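Local coordinates for porin (PDB 3PRN), which assembles as a homotrimer that forms channels for passive diffusion of small hydrophilic solutes up to about 0.6 kDa across the outer membrane, at residues L210-N215 against D222-Y227; D90-T95 against A178-T183; V142-S147 against I166-S171; Y148-Q153 against V160-G165. The protein carries 1 engineered substitution. One frame throughout, in Å; residues are numbered along the deposited sequence. Where two conformers were deposited one is given.

Contact 1: residues L210-N215 against D222-Y227; sequences LNWYDN and DQVTLY
Gln223 stretches its side chain between Tyr213 and Asn215, and it is worth tracing from the backbone out. CB lies 3.4 Å from Asn215 ND2. With CG anti to the backbone N (chi1 169°) and the chain extended beyond it, the amide is carried out toward Asn215. CG and CD run alongside the tyrosine, CD coming 4.1 Å from Tyr213 CD2, with the amide and ring planes 55° apart and both side chains heading the same way. At the tip, OE1 accepts from Asn215 ND2 at 3.1 Å, a fairly straight bond whose donor is tilted 19° from the carbonyl plane. Gln111 N gives OE1 a second bond, NE2 donates to Asp109 O and Ser242 OG, and Asn215 ND2 also donates to Gly221 O, so the buried glutamine amide is gripped at both ends. Beneath these side chains the two strands form an antiparallel beta hairpin of the 16-stranded porin barrel. Tyr213 faces Gln223 and Asn211 faces Thr225 as hydrogen-bonded pairs, and Asn211 N reaches Thr225 O at 2.8 Å. On the opposite, surface side of this barrel wall, Val224 in one of its two modelled conformers sets CG2 at the edge of the Trp212 indole and CG1 against Leu210 CD1. Asn211 turns inward, giving ND2 to Leu94 O, while a water donates to its OD1 and accepts from Tyr227 OH. Near the turn a second water bridges two like charges, donating at 2.6 Å to Asp222 OD1 and 3.0 Å to Asp214 OD1, which also accepts from Gly216 N.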
loop_
_atom_site.group_PDB
_atom_site.type_symbol
_atom_site.label_atom_id
_atom_site.label_comp_id
_atom_site.label_asym_id
_atom_site.label_seq_id
_atom_site.Cartn_x
_atom_site.Cartn_y
_atom_site.Cartn_z
ATOM N N LEU A 210 25.557 -30.969 -4.879
ATOM C CA LEU A 210 24.638 -32.066 -4.924
ATOM C C LEU A 210 23.638 -31.912 -3.796
ATOM O O LEU A 210 24.024 -31.945 -2.636
ATOM C CB LEU A 210 25.458 -33.363 -4.724
ATOM C CG LEU A 210 24.714 -34.674 -4.828
ATOM C CD1 LEU A 210 24.337 -34.944 -6.280
ATOM C CD2 LEU A 210 25.670 -35.796 -4.362
ATOM N N ASN A 211 22.366 -31.853 -4.140
ATOM C CA ASN A 211 21.293 -31.801 -3.176
ATOM C C ASN A 211 20.421 -33.053 -3.345
ATOM O O ASN A 211 20.135 -33.439 -4.499
ATOM C CB ASN A 211 20.387 -30.579 -3.461
ATOM C CG ASN A 211 21.104 -29.271 -3.183
ATOM O OD1 ASN A 211 22.039 -29.201 -2.366
ATOM N ND2 ASN A 211 20.695 -28.187 -3.859
ATOM N N TRP A 212 20.019 -33.632 -2.253
ATOM C CA TRP A 212 19.164 -34.794 -2.216
ATOM C C TRP A 212 17.903 -34.451 -1.443
ATOM O O TRP A 212 18.023 -33.818 -0.370
ATOM C CB TRP A 212 19.947 -35.945 -1.477
ATOM C CG TRP A 212 19.025 -37.114 -1.237
ATOM C CD1 TRP A 212 18.657 -38.089 -2.145
ATOM C CD2 TRP A 212 18.263 -37.379 -0.042
ATOM N NE1 TRP A 212 17.726 -38.940 -1.570
ATOM C CE2 TRP A 212 17.469 -38.512 -0.282
ATOM C CE3 TRP A 212 18.174 -36.741 1.199
ATOM C CZ2 TRP A 212 16.633 -39.053 0.694
ATOM C CZ3 TRP A 212 17.318 -37.261 2.157
ATOM C CH2 TRP A 212 16.570 -38.415 1.902
ATOM N N TYR A 213 16.720 -34.854 -1.897
ATOM C CA TYR A 213 15.520 -34.616 -1.116
ATOM C C TYR A 213 14.668 -35.885 -0.950
ATOM O O TYR A 213 14.539 -36.690 -1.904
ATOM C CB TYR A 213 14.554 -33.653 -1.896
ATOM C CG TYR A 213 15.229 -32.302 -2.111
ATOM C CD1 TYR A 213 15.183 -31.334 -1.092
ATOM C CD2 TYR A 213 15.877 -32.031 -3.262
ATOM C CE1 TYR A 213 15.836 -30.114 -1.283
ATOM C CE2 TYR A 213 16.515 -30.818 -3.465
ATOM C CZ TYR A 213 16.505 -29.864 -2.453
ATOM O OH TYR A 213 17.137 -28.686 -2.700
ATOM N N ASP A 214 13.947 -35.897 0.130
ATOM C CA ASP A 214 12.821 -36.773 0.360
ATOM C C ASP A 214 11.608 -35.810 0.289
ATOM O O ASP A 214 11.532 -34.916 1.137
ATOM C CB ASP A 214 12.875 -37.411 1.720
ATOM C CG ASP A 214 11.656 -38.277 1.994
ATOM O OD1 ASP A 214 10.515 -38.020 1.543
ATOM O OD2 ASP A 214 11.872 -39.287 2.721
ATOM N N ASN A 215 10.781 -35.950 -0.717
ATOM C CA ASN A 215 9.688 -35.103 -1.052
ATOM C C ASN A 215 8.390 -35.485 -0.391
ATOM O O ASN A 215 7.338 -35.002 -0.761
ATOM C CB ASN A 215 9.518 -34.884 -2.561
ATOM C CG ASN A 215 10.676 -34.086 -3.120
ATOM O OD1 ASN A 215 10.979 -32.958 -2.658
ATOM N ND2 ASN A 215 11.334 -34.538 -4.188
ATOM N N ASP A 222 11.711 -39.374 -4.111
ATOM C CA ASP A 222 13.019 -38.849 -3.826
ATOM C C ASP A 222 13.637 -38.190 -5.052
ATOM O O ASP A 222 13.264 -38.456 -6.205
ATOM C CB ASP A 222 13.944 -39.911 -3.244
ATOM C CG ASP A 222 13.416 -40.432 -1.904
ATOM O OD1 ASP A 222 12.317 -40.073 -1.405
ATOM O OD2 ASP A 222 14.152 -41.258 -1.302
ATOM N N GLN A 223 14.591 -37.303 -4.773
ATOM C CA GLN A 223 15.130 -36.495 -5.863
ATOM C C GLN A 223 16.573 -36.165 -5.630
ATOM O O GLN A 223 17.049 -35.890 -4.533
ATOM C CB GLN A 223 14.252 -35.187 -5.846
ATOM C CG GLN A 223 14.792 -34.069 -6.736
ATOM C CD GLN A 223 13.886 -32.848 -6.768
ATOM O OE1 GLN A 223 13.000 -32.653 -5.941
ATOM N NE2 GLN A 223 14.106 -31.970 -7.762
ATOM N N VAL A 224 17.314 -36.061 -6.724
ATOM C CA VAL A 224 18.716 -35.667 -6.591
ATOM C C VAL A 224 18.976 -34.606 -7.644
ATOM O O VAL A 224 18.496 -34.713 -8.776
ATOM C CB VAL A 224 19.551 -36.935 -6.927
ATOM C CG1 VAL A 224 20.991 -36.578 -7.226
ATOM C CG2 VAL A 224 19.440 -37.904 -5.751
ATOM N N THR A 225 19.699 -33.568 -7.245
ATOM C CA THR A 225 20.025 -32.478 -8.166
ATOM C C THR A 225 21.542 -32.255 -8.055
ATOM O O THR A 225 22.048 -32.121 -6.939
ATOM C CB THR A 225 19.303 -31.159 -7.715
ATOM O OG1 THR A 225 17.903 -31.430 -7.849
ATOM C CG2 THR A 225 19.706 -29.991 -8.576
ATOM N N LEU A 226 22.148 -32.253 -9.209
ATOM C CA LEU A 226 23.570 -31.985 -9.365
ATOM C C LEU A 226 23.699 -30.686 -10.151
ATOM O O LEU A 226 23.125 -30.511 -11.230
ATOM C CB LEU A 226 24.244 -33.174 -10.082
ATOM C CG LEU A 226 25.643 -32.845 -10.612
ATOM C CD1 LEU A 226 26.585 -32.784 -9.421
ATOM C CD2 LEU A 226 26.059 -33.921 -11.626
ATOM N N TYR A 227 24.445 -29.723 -9.563
ATOM C CA TYR A 227 24.575 -28.451 -10.269
ATOM C C TYR A 227 25.967 -27.869 -10.147
ATOM O O TYR A 227 26.764 -28.268 -9.298
ATOM C CB TYR A 227 23.577 -27.398 -9.680
ATOM C CG TYR A 227 23.947 -26.988 -8.260
ATOM C CD1 TYR A 227 23.555 -27.811 -7.214
ATOM C CD2 TYR A 227 24.697 -25.867 -7.946
ATOM C CE1 TYR A 227 23.836 -27.527 -5.893
ATOM C CE2 TYR A 227 25.012 -25.566 -6.621
ATOM C CZ TYR A 227 24.587 -26.391 -5.611
ATOM O OH TYR A 227 24.898 -26.169 -4.266
HETATM O O HOH W 1 24.554 -28.093 -2.629
HETATM O O HOH W 2 10.030 -38.910 -1.262
#

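Contact 2: residues D90-T95 against A178-T183; sequences DSVALT and AAAYTT
Val92 points its two methyl branches at the barrel wall, and they land on successive residues of strand 178-183. With chi1 at -104°, off a staggered value, CG1 comes over the backbone, 3.6 Å from Ala179 O, and CG2 rests against the methyl of Ala180, 4.0 Å from its CB. Ala178 and Ala180 send their methyls back toward the incoming chain, whereas the methyl of Ala179, between them, points to the other side of the strand. Ala178 CB is met from two directions: Ala93 O sits 3.4 Å away, and the leucine branch atom Leu94 CD1 approaches at 3.8 Å. Leu94, which itself has positive phi (77°), reaches toward the strand with its CG anti to its own carbonyl carbon, chi1 -56°. No hydrogen bond crosses between 90-95 and 178-183; small alanine methyls simply let the chain lie close, and Val92 packs on Ala167 of the neighbouring strand as well. Phe89, in the short helix 88-91 whose end opens this segment, continues the apolar patch over Ala180 and Thr182. Segment 90-95 belongs to the long connection between strands 78-83 and 131-138, and its inward fold against the barrel wall is consistent with the constriction loop of general porins, which narrows the pore.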
loop_
_atom_site.group_PDB
_atom_site.type_symbol
_atom_site.label_atom_id
_atom_site.label_comp_id
_atom_site.label_asym_id
_atom_site.label_seq_id
_atom_site.Cartn_x
_atom_site.Cartn_y
_atom_site.Cartn_z
ATOM N N ASP A 90 12.798 -23.429 3.983
ATOM C CA ASP A 90 12.955 -22.400 2.962
ATOM C C ASP A 90 14.180 -21.553 3.247
ATOM O O ASP A 90 14.634 -20.903 2.307
ATOM C CB ASP A 90 11.679 -21.538 2.895
ATOM C CG ASP A 90 11.618 -20.582 1.684
ATOM O OD1 ASP A 90 11.670 -21.015 0.543
ATOM O OD2 ASP A 90 11.495 -19.350 1.884
ATOM N N SER A 91 14.706 -21.532 4.479
ATOM C CA SER A 91 15.831 -20.627 4.716
ATOM C C SER A 91 17.223 -21.239 4.705
ATOM O O SER A 91 18.174 -20.477 4.596
ATOM C CB SER A 91 15.630 -20.011 6.135
ATOM O OG SER A 91 14.380 -19.312 6.131
ATOM N N VAL A 92 17.387 -22.552 4.811
ATOM C CA VAL A 92 18.688 -23.167 4.816
ATOM C C VAL A 92 19.464 -22.826 3.540
ATOM O O VAL A 92 18.876 -22.562 2.484
ATOM C CB VAL A 92 18.744 -24.715 4.685
ATOM C CG1 VAL A 92 19.036 -25.417 6.013
ATOM C CG2 VAL A 92 17.435 -25.319 4.172
ATOM N N ALA A 93 20.778 -22.877 3.651
ATOM C CA ALA A 93 21.662 -22.640 2.502
ATOM C C ALA A 93 21.612 -23.883 1.552
ATOM O O ALA A 93 21.133 -24.953 1.928
ATOM C CB ALA A 93 23.101 -22.430 2.977
ATOM N N LEU A 94 22.069 -23.629 0.325
ATOM C CA LEU A 94 22.296 -24.585 -0.711
ATOM C C LEU A 94 21.062 -25.080 -1.444
ATOM O O LEU A 94 21.173 -25.393 -2.652
ATOM C CB LEU A 94 23.088 -25.811 -0.164
ATOM C CG LEU A 94 24.452 -25.498 0.511
ATOM C CD1 LEU A 94 25.105 -26.813 0.972
ATOM C CD2 LEU A 94 25.366 -24.716 -0.429
ATOM N N THR A 95 19.937 -25.159 -0.783
ATOM C CA THR A 95 18.745 -25.824 -1.349
ATOM C C THR A 95 18.251 -25.153 -2.610
ATOM O O THR A 95 17.598 -25.815 -3.446
ATOM C CB THR A 95 17.718 -25.998 -0.231
ATOM O OG1 THR A 95 16.645 -26.891 -0.591
ATOM C CG2 THR A 95 17.030 -24.639 0.079
ATOM N N ALA A 178 24.552 -28.780 4.397
ATOM C CA ALA A 178 23.270 -28.254 4.868
ATOM C C ALA A 178 22.295 -29.421 4.973
ATOM O O ALA A 178 22.390 -30.373 4.205
ATOM C CB ALA A 178 22.748 -27.201 3.888
ATOM N N ALA A 179 21.382 -29.333 5.907
ATOM C CA ALA A 179 20.383 -30.397 6.060
ATOM C C ALA A 179 19.133 -29.744 6.658
ATOM O O ALA A 179 19.242 -28.736 7.400
ATOM C CB ALA A 179 20.967 -31.454 6.993
ATOM N N ALA A 180 18.003 -30.329 6.374
ATOM C CA ALA A 180 16.739 -29.810 6.872
ATOM C C ALA A 180 15.740 -30.955 6.957
ATOM O O ALA A 180 15.772 -31.849 6.111
ATOM C CB ALA A 180 16.206 -28.738 5.935
ATOM N N TYR A 181 14.805 -30.832 7.882
ATOM C CA TYR A 181 13.753 -31.818 8.055
ATOM C C TYR A 181 12.503 -31.085 8.531
ATOM O O TYR A 181 12.646 -30.250 9.446
ATOM C CB TYR A 181 14.213 -32.843 9.141
ATOM C CG TYR A 181 13.156 -33.897 9.383
ATOM C CD1 TYR A 181 12.992 -34.924 8.458
ATOM C CD2 TYR A 181 12.348 -33.885 10.492
ATOM C CE1 TYR A 181 12.040 -35.926 8.643
ATOM C CE2 TYR A 181 11.420 -34.894 10.710
ATOM C CZ TYR A 181 11.244 -35.879 9.768
ATOM O OH TYR A 181 10.297 -36.879 9.957
ATOM N N THR A 182 11.364 -31.361 8.015
ATOM C CA THR A 182 10.112 -30.736 8.358
ATOM C C THR A 182 9.000 -31.758 8.454
ATOM O O THR A 182 8.816 -32.504 7.483
ATOM C CB THR A 182 9.702 -29.700 7.244
ATOM O OG1 THR A 182 10.731 -28.703 7.246
ATOM C CG2 THR A 182 8.364 -29.062 7.557
ATOM N N THR A 183 8.269 -31.806 9.568
ATOM C CA THR A 183 7.182 -32.760 9.682
ATOM C C THR A 183 5.864 -32.038 9.403
ATOM O O THR A 183 5.673 -30.830 9.704
ATOM C CB THR A 183 7.157 -33.470 11.057
ATOM O OG1 THR A 183 6.993 -32.453 12.049
ATOM C CG2 THR A 183 8.499 -34.082 11.429
#

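Contact 3: residues V142-S147 against I166-S171; sequences VNLYLS and IAADWS
Backbone hydrogen bonds tie Asn143 to Asp169 and Tyr145 to Ala167, a pair of bonds for each, while Val142–Trp170, Leu144–Ala168 and Leu146–Ile166 fill the non-hydrogen-bonded positions. The ladder belongs to a beta hairpin in the antiparallel wall of the porin barrel. Alpha hydrogens supplement it: Ala168 CA lies 3.1 Å from Asn143 O. Polar side chains gather on the face that carries Asn143, Tyr145 and Asp169. Asp169 accepts from both of the other two, each oxygen through its syn lone pair. Asn143 ND2 donates to Asp169 OD1 at 2.7 Å, nearly straight at 173° and within the plane of its own amide, although the amide and carboxylate planes stand 71° apart. Tyr145 OH donates to Asp169 OD2 at 2.9 Å. With chi1 at 53°, the Asp169 carboxylate sits between its backbone N and carbonyl carbon, and this leans it back across the strands toward both donors. Ala93 N gives OD2 a further bond; three donors thus hold the carboxylate and would probably favour its charged form. Apolar contacts occupy the other face: Val142 CG2 meets the indole of Trp170 in its plane, 3.5 Å from CD1, and Leu146 CD2 lies 4.1 Å from Ile166 CD1, the two side chains running side by side. On the adjoining strand Ser138 OG bonds to Asn143 OD1. Helix 88-91 covers Tyr145 and Ala167 from the inner side through Ala88, and strand 175-183 flanks 166-171, hydrogen-bonded to it along its far edge.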
loop_
_atom_site.group_PDB
_atom_site.type_symbol
_atom_site.label_atom_id
_atom_site.label_comp_id
_atom_site.label_asym_id
_atom_site.label_seq_id
_atom_site.Cartn_x
_atom_site.Cartn_y
_atom_site.Cartn_z
ATOM N N VAL A 142 28.251 -21.510 11.362
ATOM C CA VAL A 142 27.064 -22.310 11.611
ATOM C C VAL A 142 25.787 -21.465 11.686
ATOM O O VAL A 142 25.745 -20.277 12.092
ATOM C CB VAL A 142 27.198 -23.171 12.870
ATOM C CG1 VAL A 142 26.050 -24.139 13.070
ATOM C CG2 VAL A 142 28.508 -23.955 12.812
ATOM N N ASN A 143 24.724 -22.013 11.078
ATOM C CA ASN A 143 23.409 -21.412 11.147
ATOM C C ASN A 143 22.439 -22.532 11.552
ATOM O O ASN A 143 22.449 -23.580 10.925
ATOM C CB ASN A 143 22.966 -20.796 9.845
ATOM C CG ASN A 143 23.829 -19.659 9.373
ATOM O OD1 ASN A 143 23.910 -18.603 10.005
ATOM N ND2 ASN A 143 24.471 -19.836 8.215
ATOM N N LEU A 144 21.608 -22.275 12.545
ATOM C CA LEU A 144 20.556 -23.152 12.961
ATOM C C LEU A 144 19.208 -22.444 12.647
ATOM O O LEU A 144 19.108 -21.256 13.011
ATOM C CB LEU A 144 20.517 -23.288 14.486
ATOM C CG LEU A 144 21.152 -24.504 15.118
ATOM C CD1 LEU A 144 20.420 -25.744 14.595
ATOM C CD2 LEU A 144 22.644 -24.484 14.812
ATOM N N TYR A 145 18.209 -23.187 12.260
ATOM C CA TYR A 145 16.888 -22.631 12.020
ATOM C C TYR A 145 15.807 -23.535 12.577
ATOM O O TYR A 145 15.826 -24.742 12.318
ATOM C CB TYR A 145 16.575 -22.434 10.550
ATOM C CG TYR A 145 17.637 -21.852 9.677
ATOM C CD1 TYR A 145 18.712 -22.648 9.302
ATOM C CD2 TYR A 145 17.617 -20.525 9.255
ATOM C CE1 TYR A 145 19.714 -22.127 8.509
ATOM C CE2 TYR A 145 18.632 -19.981 8.455
ATOM C CZ TYR A 145 19.658 -20.806 8.089
ATOM O OH TYR A 145 20.688 -20.375 7.258
ATOM N N LEU A 146 14.819 -22.982 13.258
ATOM C CA LEU A 146 13.700 -23.720 13.757
ATOM C C LEU A 146 12.406 -22.980 13.396
ATOM O O LEU A 146 12.422 -21.752 13.542
ATOM C CB LEU A 146 13.719 -23.793 15.302
ATOM C CG LEU A 146 14.582 -24.971 15.799
ATOM C CD1 LEU A 146 15.632 -24.441 16.739
ATOM C CD2 LEU A 146 13.666 -25.977 16.478
ATOM N N SER A 147 11.383 -23.677 12.943
ATOM C CA SER A 147 10.163 -22.881 12.666
ATOM C C SER A 147 8.965 -23.725 13.046
ATOM O O SER A 147 9.019 -24.970 12.953
ATOM C CB SER A 147 10.113 -22.408 11.227
ATOM O OG SER A 147 10.255 -23.505 10.319
ATOM N N ILE A 166 13.115 -28.014 11.125
ATOM C CA ILE A 166 14.447 -27.698 11.686
ATOM C C ILE A 166 15.492 -27.791 10.612
ATOM O O ILE A 166 15.417 -28.636 9.685
ATOM C CB ILE A 166 14.762 -28.612 12.889
ATOM C CG1 ILE A 166 16.182 -28.317 13.395
ATOM C CG2 ILE A 166 14.678 -30.068 12.521
ATOM C CD1 ILE A 166 16.298 -28.742 14.855
ATOM N N ALA A 167 16.529 -26.984 10.683
ATOM C CA ALA A 167 17.583 -26.979 9.702
ATOM C C ALA A 167 18.888 -26.401 10.239
ATOM O O ALA A 167 18.936 -25.611 11.160
ATOM C CB ALA A 167 17.164 -26.191 8.427
ATOM N N ALA A 168 19.967 -26.779 9.561
ATOM C CA ALA A 168 21.286 -26.248 9.844
ATOM C C ALA A 168 22.161 -26.264 8.617
ATOM O O ALA A 168 21.979 -27.025 7.647
ATOM C CB ALA A 168 21.933 -27.045 11.005
ATOM N N ASP A 169 23.069 -25.308 8.541
ATOM C CA ASP A 169 24.073 -25.276 7.516
ATOM C C ASP A 169 25.412 -24.830 8.152
ATOM O O ASP A 169 25.529 -24.268 9.255
ATOM C CB ASP A 169 23.755 -24.485 6.276
ATOM C CG ASP A 169 23.323 -23.052 6.549
ATOM O OD1 ASP A 169 24.157 -22.276 7.063
ATOM O OD2 ASP A 169 22.155 -22.710 6.275
ATOM N N TRP A 170 26.450 -25.148 7.388
ATOM C CA TRP A 170 27.812 -24.955 7.872
ATOM C C TRP A 170 28.701 -24.787 6.660
ATOM O O TRP A 170 28.570 -25.463 5.643
ATOM C CB TRP A 170 28.251 -26.184 8.720
ATOM C CG TRP A 170 29.729 -26.018 9.032
ATOM C CD1 TRP A 170 30.266 -25.294 10.065
ATOM C CD2 TRP A 170 30.821 -26.518 8.261
ATOM N NE1 TRP A 170 31.632 -25.308 9.960
ATOM C CE2 TRP A 170 32.000 -26.051 8.866
ATOM C CE3 TRP A 170 30.917 -27.302 7.106
ATOM C CZ2 TRP A 170 33.271 -26.353 8.371
ATOM C CZ3 TRP A 170 32.173 -27.607 6.606
ATOM C CH2 TRP A 170 33.335 -27.134 7.247
ATOM N N SER A 171 29.622 -23.844 6.826
ATOM C CA SER A 171 30.510 -23.597 5.697
ATOM C C SER A 171 31.887 -23.144 6.149
ATOM O O SER A 171 32.054 -22.601 7.262
ATOM C CB SER A 171 29.765 -22.545 4.857
ATOM O OG SER A 171 30.522 -22.257 3.716
#

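Contact 4: residues Y148-Q153 against V160-G165; sequences YVDPDQ and VTEEFG
At the loop end of the porin-barrel hairpin made by strands 142-150 and 163-171, Tyr148 and Phe164 still face each other as a non-hydrogen-bonded pair, with Val149 and Glu163 next in line as a hydrogen-bonded one. Val149 N reaches Glu163 O at 2.9 Å, and the return bond from Glu163 N has the same length. Tyr148 CB comes up to the edge of the Phe164 ring. The Tyr148 ring runs alongside Glu162, CE1 3.6 Å from Glu162 CB, and Tyr148 OH ends 3.5 Å from Glu162 CG, a contact with the chain's aliphatic part. Glu162 is bent at chi2 (96°), its CG lying between that hydroxyl and Asp150, which runs along the same glutamate on the loop side. Past the paired residues the backbones diverge, and Asp150 folds an Asx turn, its OD1 accepting from Asp152 N at 3.1 Å from above the carboxylate plane. The same oxygen meets a methyl of Val160, 3.5 Å from CG2, with the two side chains at about a right angle. Pro151 brings CD and CG up to Thr161 O, CD at 3.3 Å, and having no N-H it offers that carbonyl no hydrogen bond; the buried oxygen has no polar partner in the model. Tyr148 also touches a bound detergent molecule, and Gln153 NE2 bonds to Ile27 O of the second subunit. Asp150 OD1 and Glu162 OE2 are 4.1 Å apart, like charges close enough that each would probably make the other somewhat easier to protonate.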
loop_
_atom_site.group_PDB
_atom_site.type_symbol
_atom_site.label_atom_id
_atom_site.label_comp_id
_atom_site.label_asym_id
_atom_site.label_seq_id
_atom_site.Cartn_x
_atom_site.Cartn_y
_atom_site.Cartn_z
ATOM N N TYR A 148 7.932 -23.052 13.510
ATOM C CA TYR A 148 6.670 -23.713 13.877
ATOM C C TYR A 148 5.531 -22.896 13.279
ATOM O O TYR A 148 5.470 -21.656 13.520
ATOM C CB TYR A 148 6.597 -23.763 15.414
ATOM C CG TYR A 148 5.206 -24.068 15.917
ATOM C CD1 TYR A 148 4.716 -25.372 15.955
ATOM C CD2 TYR A 148 4.396 -23.020 16.323
ATOM C CE1 TYR A 148 3.414 -25.616 16.416
ATOM C CE2 TYR A 148 3.105 -23.239 16.792
ATOM C CZ TYR A 148 2.632 -24.549 16.809
ATOM O OH TYR A 148 1.333 -24.742 17.268
ATOM N N VAL A 149 4.711 -23.493 12.435
ATOM C CA VAL A 149 3.648 -22.713 11.798
ATOM C C VAL A 149 2.300 -23.331 12.115
ATOM O O VAL A 149 2.073 -24.533 11.916
ATOM C CB VAL A 149 3.845 -22.676 10.266
ATOM C CG1 VAL A 149 2.696 -21.902 9.611
ATOM C CG2 VAL A 149 5.167 -22.071 9.847
ATOM N N ASP A 150 1.400 -22.535 12.656
ATOM C CA ASP A 150 0.017 -23.018 12.897
ATOM C C ASP A 150 -0.818 -22.316 11.847
ATOM O O ASP A 150 -0.935 -21.077 11.869
ATOM C CB ASP A 150 -0.331 -22.599 14.309
ATOM C CG ASP A 150 -1.732 -23.039 14.731
ATOM O OD1 ASP A 150 -2.534 -23.370 13.869
ATOM O OD2 ASP A 150 -2.008 -22.958 15.948
ATOM N N PRO A 151 -1.423 -23.014 10.916
ATOM C CA PRO A 151 -2.207 -22.383 9.858
ATOM C C PRO A 151 -3.488 -21.766 10.293
ATOM O O PRO A 151 -4.129 -20.960 9.560
ATOM C CB PRO A 151 -2.400 -23.495 8.856
ATOM C CG PRO A 151 -2.152 -24.784 9.572
ATOM C CD PRO A 151 -1.325 -24.487 10.789
ATOM N N ASP A 152 -3.982 -22.072 11.498
ATOM C CA ASP A 152 -5.180 -21.404 11.975
ATOM C C ASP A 152 -5.081 -21.380 13.498
ATOM O O ASP A 152 -5.623 -22.274 14.199
ATOM C CB ASP A 152 -6.497 -22.064 11.540
ATOM C CG ASP A 152 -7.698 -21.205 11.923
ATOM O OD1 ASP A 152 -7.704 -20.393 12.881
ATOM O OD2 ASP A 152 -8.736 -21.360 11.248
ATOM N N GLN A 153 -4.423 -20.346 14.005
ATOM C CA GLN A 153 -4.168 -20.221 15.424
ATOM C C GLN A 153 -5.378 -19.982 16.296
ATOM O O GLN A 153 -5.249 -20.081 17.535
ATOM C CB GLN A 153 -3.106 -19.108 15.679
ATOM C CG GLN A 153 -3.740 -17.696 15.602
ATOM C CD GLN A 153 -2.859 -16.674 16.339
ATOM O OE1 GLN A 153 -2.120 -17.033 17.264
ATOM N NE2 GLN A 153 -2.958 -15.409 15.946
ATOM N N VAL A 160 -6.023 -28.873 14.228
ATOM C CA VAL A 160 -5.350 -28.427 12.984
ATOM C C VAL A 160 -3.984 -29.071 12.892
ATOM O O VAL A 160 -3.417 -29.502 13.900
ATOM C CB VAL A 160 -5.245 -26.883 12.900
ATOM C CG1 VAL A 160 -6.657 -26.284 12.895
ATOM C CG2 VAL A 160 -4.488 -26.277 14.038
ATOM N N THR A 161 -3.409 -29.171 11.730
ATOM C CA THR A 161 -2.078 -29.768 11.619
ATOM C C THR A 161 -1.040 -28.653 11.599
ATOM O O THR A 161 -1.100 -27.825 10.697
ATOM C CB THR A 161 -1.981 -30.523 10.267
ATOM O OG1 THR A 161 -3.093 -31.422 10.197
ATOM C CG2 THR A 161 -0.669 -31.224 10.081
ATOM N N GLU A 162 -0.125 -28.642 12.518
ATOM C CA GLU A 162 0.905 -27.596 12.535
ATOM C C GLU A 162 2.172 -28.132 11.884
ATOM O O GLU A 162 2.392 -29.336 11.930
ATOM C CB GLU A 162 1.202 -27.170 13.984
ATOM C CG GLU A 162 -0.011 -26.450 14.577
ATOM C CD GLU A 162 -0.895 -27.386 15.375
ATOM O OE1 GLU A 162 -0.453 -28.476 15.800
ATOM O OE2 GLU A 162 -2.088 -27.053 15.592
ATOM N N GLU A 163 2.985 -27.258 11.289
ATOM C CA GLU A 163 4.205 -27.661 10.636
ATOM C C GLU A 163 5.396 -27.325 11.528
ATOM O O GLU A 163 5.539 -26.201 12.012
ATOM C CB GLU A 163 4.346 -26.931 9.296
ATOM C CG GLU A 163 5.669 -27.222 8.609
ATOM C CD GLU A 163 5.941 -26.259 7.469
ATOM O OE1 GLU A 163 6.567 -25.160 7.699
ATOM O OE2 GLU A 163 5.534 -26.544 6.282
ATOM N N PHE A 164 6.244 -28.308 11.759
ATOM C CA PHE A 164 7.458 -28.078 12.553
ATOM C C PHE A 164 8.675 -28.384 11.697
ATOM O O PHE A 164 8.775 -29.450 11.075
ATOM C CB PHE A 164 7.496 -28.939 13.811
ATOM C CG PHE A 164 8.792 -28.704 14.583
ATOM C CD1 PHE A 164 8.998 -27.492 15.253
ATOM C CD2 PHE A 164 9.779 -29.692 14.599
ATOM C CE1 PHE A 164 10.200 -27.266 15.935
ATOM C CE2 PHE A 164 10.983 -29.465 15.277
ATOM C CZ PHE A 164 11.193 -28.252 15.944
ATOM N N GLY A 165 9.590 -27.441 11.674
ATOM C CA GLY A 165 10.774 -27.573 10.832
ATOM C C GLY A 165 12.063 -27.327 11.586
ATOM O O GLY A 165 12.175 -26.415 12.428
#

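Contacts 3 and 4 are successive stretches of one hairpin, their centres 19 Å apart, joining where Ser147 O lies 2.8 Å from Gly165 N. A bound detergent is about 4 Å from the Tyr148 side chain of contact 4 and about 9 Å from that of Leu146 in contact 3. Contact 2 adjoins contact 3, centres 7 Å apart, with its chain 90-95 on the inner, pore side; its strand 178-183 neighbours 166-171, Tyr181 O lying 2.8 Å from Ile166 N. The chain 90-95 then spans to contact 1, about 12 Å away between centres, where Thr95 OG1 comes 2.8 Å from Tyr213 OH. One constriction segment thus touches both hairpins, though contacts 1 and 3 stay about 10 Å apart at their nearest atoms.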